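PDB 5TXE: AtxE2 from Asticcacaulis excentricus, which hydrolyses the isopeptide bond of the lasso peptides astexin-2 and astexin-3, recognising their threaded, knotted shape and converting them into linear peptides. Local coordinates for residues A[108-113]-A[121-126]; A[49-54]-A[125-130]. The protein carries 1 engineered substitution. One frame throughout, in Å; residues are numbered along the deposited sequence.

Interaction 1 of 2, residues A[108-113]-A[121-126]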
loop_
_atom_site.group_PDB
_atom_site.type_symbol
_atom_site.label_atom_id
_atom_site.label_comp_id
_atom_site.label_asym_id
_atom_site.label_seq_id
_atom_site.Cartn_x
_atom_site.Cartn_y
_atom_site.Cartn_z
ATOM N N TYR A 108 15.321 7.586 2.061
ATOM C CA TYR A 108 13.959 7.098 1.986
ATOM C C TYR A 108 13.084 8.127 2.636
ATOM O O TYR A 108 13.200 8.390 3.799
ATOM C CB TYR A 108 13.854 5.744 2.660
ATOM C CG TYR A 108 12.580 4.964 2.499
ATOM C CD1 TYR A 108 11.470 5.272 3.266
ATOM C CD2 TYR A 108 12.525 3.855 1.698
ATOM C CE1 TYR A 108 10.326 4.522 3.204
ATOM C CE2 TYR A 108 11.353 3.081 1.605
ATOM C CZ TYR A 108 10.254 3.418 2.348
ATOM O OH TYR A 108 9.056 2.709 2.306
ATOM N N LEU A 109 12.219 8.731 1.825
ATOM C CA LEU A 109 11.360 9.831 2.236
ATOM C C LEU A 109 9.962 9.293 2.575
ATOM O O LEU A 109 9.236 8.797 1.713
ATOM C CB LEU A 109 11.304 10.873 1.126
ATOM C CG LEU A 109 10.893 12.285 1.482
ATOM C CD1 LEU A 109 10.955 13.174 0.259
ATOM C CD2 LEU A 109 9.501 12.373 2.071
ATOM N N PHE A 110 9.596 9.366 3.842
ATOM C CA PHE A 110 8.358 8.764 4.271
ATOM C C PHE A 110 7.134 9.553 3.775
ATOM O O PHE A 110 7.128 10.767 3.810
ATOM C CB PHE A 110 8.303 8.675 5.787
ATOM C CG PHE A 110 9.233 7.651 6.350
ATOM C CD1 PHE A 110 9.074 6.313 6.062
ATOM C CD2 PHE A 110 10.290 8.036 7.188
ATOM C CE1 PHE A 110 9.951 5.342 6.552
ATOM C CE2 PHE A 110 11.172 7.085 7.688
ATOM C CZ PHE A 110 10.997 5.736 7.350
ATOM N N TRP A 111 6.090 8.836 3.407
ATOM C CA TRP A 111 4.806 9.453 3.156
ATOM C C TRP A 111 4.166 9.754 4.484
ATOM O O TRP A 111 3.926 8.841 5.255
ATOM C CB TRP A 111 3.941 8.453 2.374
ATOM C CG TRP A 111 2.643 8.990 1.819
ATOM C CD1 TRP A 111 2.083 10.226 2.028
ATOM C CD2 TRP A 111 1.735 8.276 0.966
ATOM N NE1 TRP A 111 0.883 10.305 1.358
ATOM C CE2 TRP A 111 0.655 9.124 0.704
ATOM C CE3 TRP A 111 1.738 6.990 0.403
ATOM C CZ2 TRP A 111 -0.378 8.763 -0.164
ATOM C CZ3 TRP A 111 0.688 6.611 -0.411
ATOM C CH2 TRP A 111 -0.356 7.502 -0.688
ATOM N N THR A 112 3.928 11.018 4.798
ATOM C CA THR A 112 3.275 11.373 6.045
ATOM C C THR A 112 2.123 12.275 5.752
ATOM O O THR A 112 2.127 12.980 4.757
ATOM C CB THR A 112 4.212 12.128 7.064
ATOM O OG1 THR A 112 4.749 13.329 6.506
ATOM C CG2 THR A 112 5.344 11.224 7.519
ATOM N N ILE A 113 1.111 12.228 6.603
ATOM C CA ILE A 113 -0.067 13.110 6.494
ATOM C C ILE A 113 -0.586 13.496 7.883
ATOM O O ILE A 113 -0.262 12.818 8.893
ATOM C CB ILE A 113 -1.260 12.407 5.766
ATOM C CG1 ILE A 113 -1.674 11.115 6.488
ATOM C CG2 ILE A 113 -0.958 12.109 4.313
ATOM C CD1 ILE A 113 -3.093 10.636 6.106
ATOM N N ASN A 121 0.843 12.365 11.520
ATOM C CA ASN A 121 0.643 11.101 12.187
ATOM C C ASN A 121 1.973 10.322 12.119
ATOM O O ASN A 121 2.850 10.672 11.351
ATOM C CB ASN A 121 -0.504 10.347 11.487
ATOM C CG ASN A 121 -1.076 9.183 12.313
ATOM O OD1 ASN A 121 -1.006 9.176 13.548
ATOM N ND2 ASN A 121 -1.642 8.180 11.613
ATOM N N ALA A 122 2.121 9.259 12.891
ATOM C CA ALA A 122 3.281 8.407 12.676
ATOM C C ALA A 122 3.305 7.905 11.203
ATOM O O ALA A 122 2.279 7.623 10.646
ATOM C CB ALA A 122 3.262 7.238 13.633
ATOM N N PRO A 123 4.479 7.833 10.586
ATOM C CA PRO A 123 4.597 7.311 9.242
ATOM C C PRO A 123 4.141 5.850 9.146
ATOM O O PRO A 123 4.430 5.065 10.034
ATOM C CB PRO A 123 6.074 7.371 8.949
ATOM C CG PRO A 123 6.712 8.150 10.020
ATOM C CD PRO A 123 5.781 8.208 11.180
ATOM N N SER A 124 3.398 5.511 8.094
ATOM C CA SER A 124 3.007 4.140 7.874
ATOM C C SER A 124 4.290 3.350 7.625
ATOM O O SER A 124 4.351 2.182 7.915
ATOM C CB SER A 124 2.067 4.052 6.685
ATOM O OG SER A 124 2.828 4.317 5.501
ATOM N N GLY A 125 5.300 4.024 7.061
ATOM C CA GLY A 125 6.542 3.408 6.606
ATOM C C GLY A 125 6.681 3.338 5.092
ATOM O O GLY A 125 7.755 2.997 4.555
ATOM N N ALA A 126 5.593 3.613 4.395
ATOM C CA ALA A 126 5.635 3.632 2.950
ATOM C C ALA A 126 6.383 4.891 2.482
ATOM O O ALA A 126 6.292 5.940 3.093
ATOM C CB ALA A 126 4.222 3.683 2.413
HETATM O O HOH W 1 5.429 6.668 5.733
HETATM O O HOH W 2 1.761 7.408 6.000
HETATM O O HOH W 3 1.831 10.270 8.562
#

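Interaction 2 of 2, residues A[49-54]-A[125-130]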
loop_
_atom_site.group_PDB
_atom_site.type_symbol
_atom_site.label_atom_id
_atom_site.label_comp_id
_atom_site.label_asym_id
_atom_site.label_seq_id
_atom_site.Cartn_x
_atom_site.Cartn_y
_atom_site.Cartn_z
ATOM N N ILE A 49 8.955 1.445 -8.665
ATOM C CA ILE A 49 8.687 2.803 -9.097
ATOM C C ILE A 49 7.493 3.320 -8.338
ATOM O O ILE A 49 6.415 2.711 -8.386
ATOM C CB ILE A 49 8.334 2.820 -10.597
ATOM C CG1 ILE A 49 9.525 2.360 -11.424
ATOM C CG2 ILE A 49 7.916 4.211 -11.017
ATOM C CD1 ILE A 49 9.175 1.958 -12.848
ATOM N N GLY A 50 7.684 4.379 -7.568
ATOM C CA GLY A 50 6.591 4.953 -6.744
ATOM C C GLY A 50 6.332 4.208 -5.430
ATOM O O GLY A 50 7.012 3.263 -5.091
ATOM N N THR A 51 5.321 4.634 -4.694
ATOM C CA THR A 51 5.036 4.062 -3.384
ATOM C C THR A 51 4.674 2.599 -3.512
ATOM O O THR A 51 4.217 2.101 -4.578
ATOM C CB THR A 51 3.937 4.911 -2.635
ATOM O OG1 THR A 51 3.827 4.545 -1.273
ATOM C CG2 THR A 51 2.574 4.801 -3.279
ATOM N N MET A 52 4.811 1.926 -2.391
ATOM C CA MET A 52 4.654 0.498 -2.336
ATOM C C MET A 52 3.359 0.024 -2.952
ATOM O O MET A 52 3.364 -0.870 -3.766
ATOM C CB MET A 52 4.692 -0.002 -0.894
ATOM C CG MET A 52 6.063 0.223 -0.265
ATOM S SD MET A 52 6.220 -0.595 1.356
ATOM C CE MET A 52 5.137 -2.024 1.094
ATOM N N SER A 53 2.264 0.616 -2.538
ATOM C CA SER A 53 0.966 0.181 -2.972
ATOM C C SER A 53 0.399 1.246 -3.866
ATOM O O SER A 53 -0.041 2.261 -3.400
ATOM C CB SER A 53 0.056 -0.044 -1.765
ATOM O OG SER A 53 -1.268 -0.258 -2.201
ATOM N N ALA A 54 0.430 1.017 -5.165
ATOM C CA ALA A 54 0.074 2.035 -6.115
ATOM C C ALA A 54 -1.181 1.648 -6.851
ATOM O O ALA A 54 -1.413 0.485 -7.109
ATOM C CB ALA A 54 1.182 2.193 -7.115
ATOM N N GLY A 125 5.300 4.024 7.061
ATOM C CA GLY A 125 6.542 3.408 6.606
ATOM C C GLY A 125 6.681 3.338 5.092
ATOM O O GLY A 125 7.755 2.997 4.555
ATOM N N ALA A 126 5.593 3.613 4.395
ATOM C CA ALA A 126 5.635 3.632 2.950
ATOM C C ALA A 126 6.383 4.891 2.482
ATOM O O ALA A 126 6.292 5.940 3.093
ATOM C CB ALA A 126 4.222 3.683 2.413
ATOM N N ASN A 127 7.074 4.774 1.365
ATOM C CA ASN A 127 7.695 5.928 0.704
ATOM C C ASN A 127 6.748 6.828 -0.043
ATOM O O ASN A 127 5.761 6.390 -0.672
ATOM C CB ASN A 127 8.801 5.430 -0.251
ATOM C CG ASN A 127 8.290 4.449 -1.306
ATOM O OD1 ASN A 127 7.492 3.521 -1.032
ATOM N ND2 ASN A 127 8.752 4.645 -2.511
ATOM N N LEU A 128 7.052 8.101 0.002
ATOM C CA LEU A 128 6.305 9.107 -0.776
ATOM C C LEU A 128 6.591 8.916 -2.233
ATOM O O LEU A 128 7.742 8.738 -2.611
ATOM C CB LEU A 128 6.803 10.490 -0.431
ATOM C CG LEU A 128 6.063 11.691 -1.037
ATOM C CD1 LEU A 128 4.637 11.806 -0.498
ATOM C CD2 LEU A 128 6.827 12.973 -0.753
ATOM N N THR A 129 5.547 8.890 -3.042
ATOM C CA THR A 129 5.674 8.881 -4.481
ATOM C C THR A 129 6.244 10.232 -4.933
ATOM O O THR A 129 5.734 11.294 -4.572
ATOM C CB THR A 129 4.322 8.656 -5.150
ATOM O OG1 THR A 129 3.885 7.340 -4.885
ATOM C CG2 THR A 129 4.453 8.735 -6.685
ATOM N N ILE A 130 7.329 10.196 -5.692
ATOM C CA ILE A 130 7.984 11.444 -6.092
ATOM C C ILE A 130 7.566 11.702 -7.554
ATOM O O ILE A 130 7.953 10.947 -8.492
ATOM C CB ILE A 130 9.520 11.333 -6.005
ATOM C CG1 ILE A 130 9.977 10.958 -4.584
ATOM C CG2 ILE A 130 10.191 12.625 -6.506
ATOM C CD1 ILE A 130 9.606 12.012 -3.549
HETATM O O HOH W 4 9.865 3.074 -4.961
#

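Interaction 1 of 2, residues A[108-113]-A[121-126]
Tyr108 donates a hydrogen bond from its phenolic hydroxyl to Gly125 O, opening an irregular, water-bridged loop that doubles back on itself between strands 100-104 and 133-134, which belong to successive antiparallel sheets of the propeller found in the prolyl oligopeptidase family. With CG anti to the backbone N (chi1 -170°), the ring reaches across so that OH lies 2.6 Å from Gly125 O, in the carbonyl plane. A phenylalanine here would probably leave the buried Gly125 O without this donor and the ring no longer tethered at its far end to the facing segment. Phe110 turns its ring edge to the same Gly125 O, while its CB packs 4.1 Å from Pro123 CB; His637 and Trp641 meet this ring edge-to-face. Trp111 N makes a nearly straight bond of 2.9 Å to Ala126 O, and its carbonyl O accepts from two waters, one of which also binds Gly125 N and Ala126 O. Ser124 OG, an ST-turn acceptor for Ala126 N, also bonds the bound peptide's backbone. Thr112 lies alongside Pro123, with CG2 against the proline ring. At the far end, Ile113 O receives Asn121 N at 2.9 Å, the donor tilted 20° from the carbonyl plane.

Interaction 2 of 2, residues A[49-54]-A[125-130]
Thr51 and Thr129 meet almost at right angles, each hydroxyl taking a different role in a buried contact between two propeller loops: the turn that leads from strand 48-49 to strand 61-63, and the run that enters strand 133-134. Thr51 OG1 stands anti to its own N (chi1 -168°), which carries the hydroxyl across the gap to donate to Asn127 O at 2.7 Å, in the carbonyl plane. The same torsion turns CG2 back toward Thr129, whose OG1 lies 3.3 Å from this methyl. Thr129 OG1 in turn accepts from Thr51 N at 3.1 Å, so Thr51 is gripped through both its backbone and its side chain. Asn127 adopts the less roomy rotamer in which CG sits between the backbone N and the carbonyl carbon (chi1 58°), and this folds the amide over the turn. Its ND2 makes a weak bond of 3.4 Å to Gly50 O, and a water donates to that carbonyl and accepts a weak bond from ND2. The other amide end, OD1, is 3.7 Å from Met52 CG, the two side chains crossing at a slant. Ala126 adds its methyl, 3.8 Å from Thr51 OG1. On the turn itself, Arg372 binds the carbonyls of Ile49, Thr51 and Met52. Side chains from each segment thus bond to the other's main chain, in place of regular strand pairing, so the join probably depends on the rotamers of two threonines and an asparagine.

Both contacts end on the same run of chain and share Gly125 and Ala126, with their centres about 10 Å apart. Interaction 1 is partly buried and lines the substrate site: the bound peptide reaches several of its residues, Asn121 lies beside Trp116, and Ser124 is near His638. Interaction 2 is more deeply buried and ties that loop to a turn distant in sequence. Main-chain bonds, bridging waters and some aromatic and proline packing make up the first; threonine and asparagine side chains carry the second. They interlock directly, since Leu109 O and Leu128 N are 2.9 Å apart, a probable hydrogen bond, and the Trp111 indole packs against Thr51.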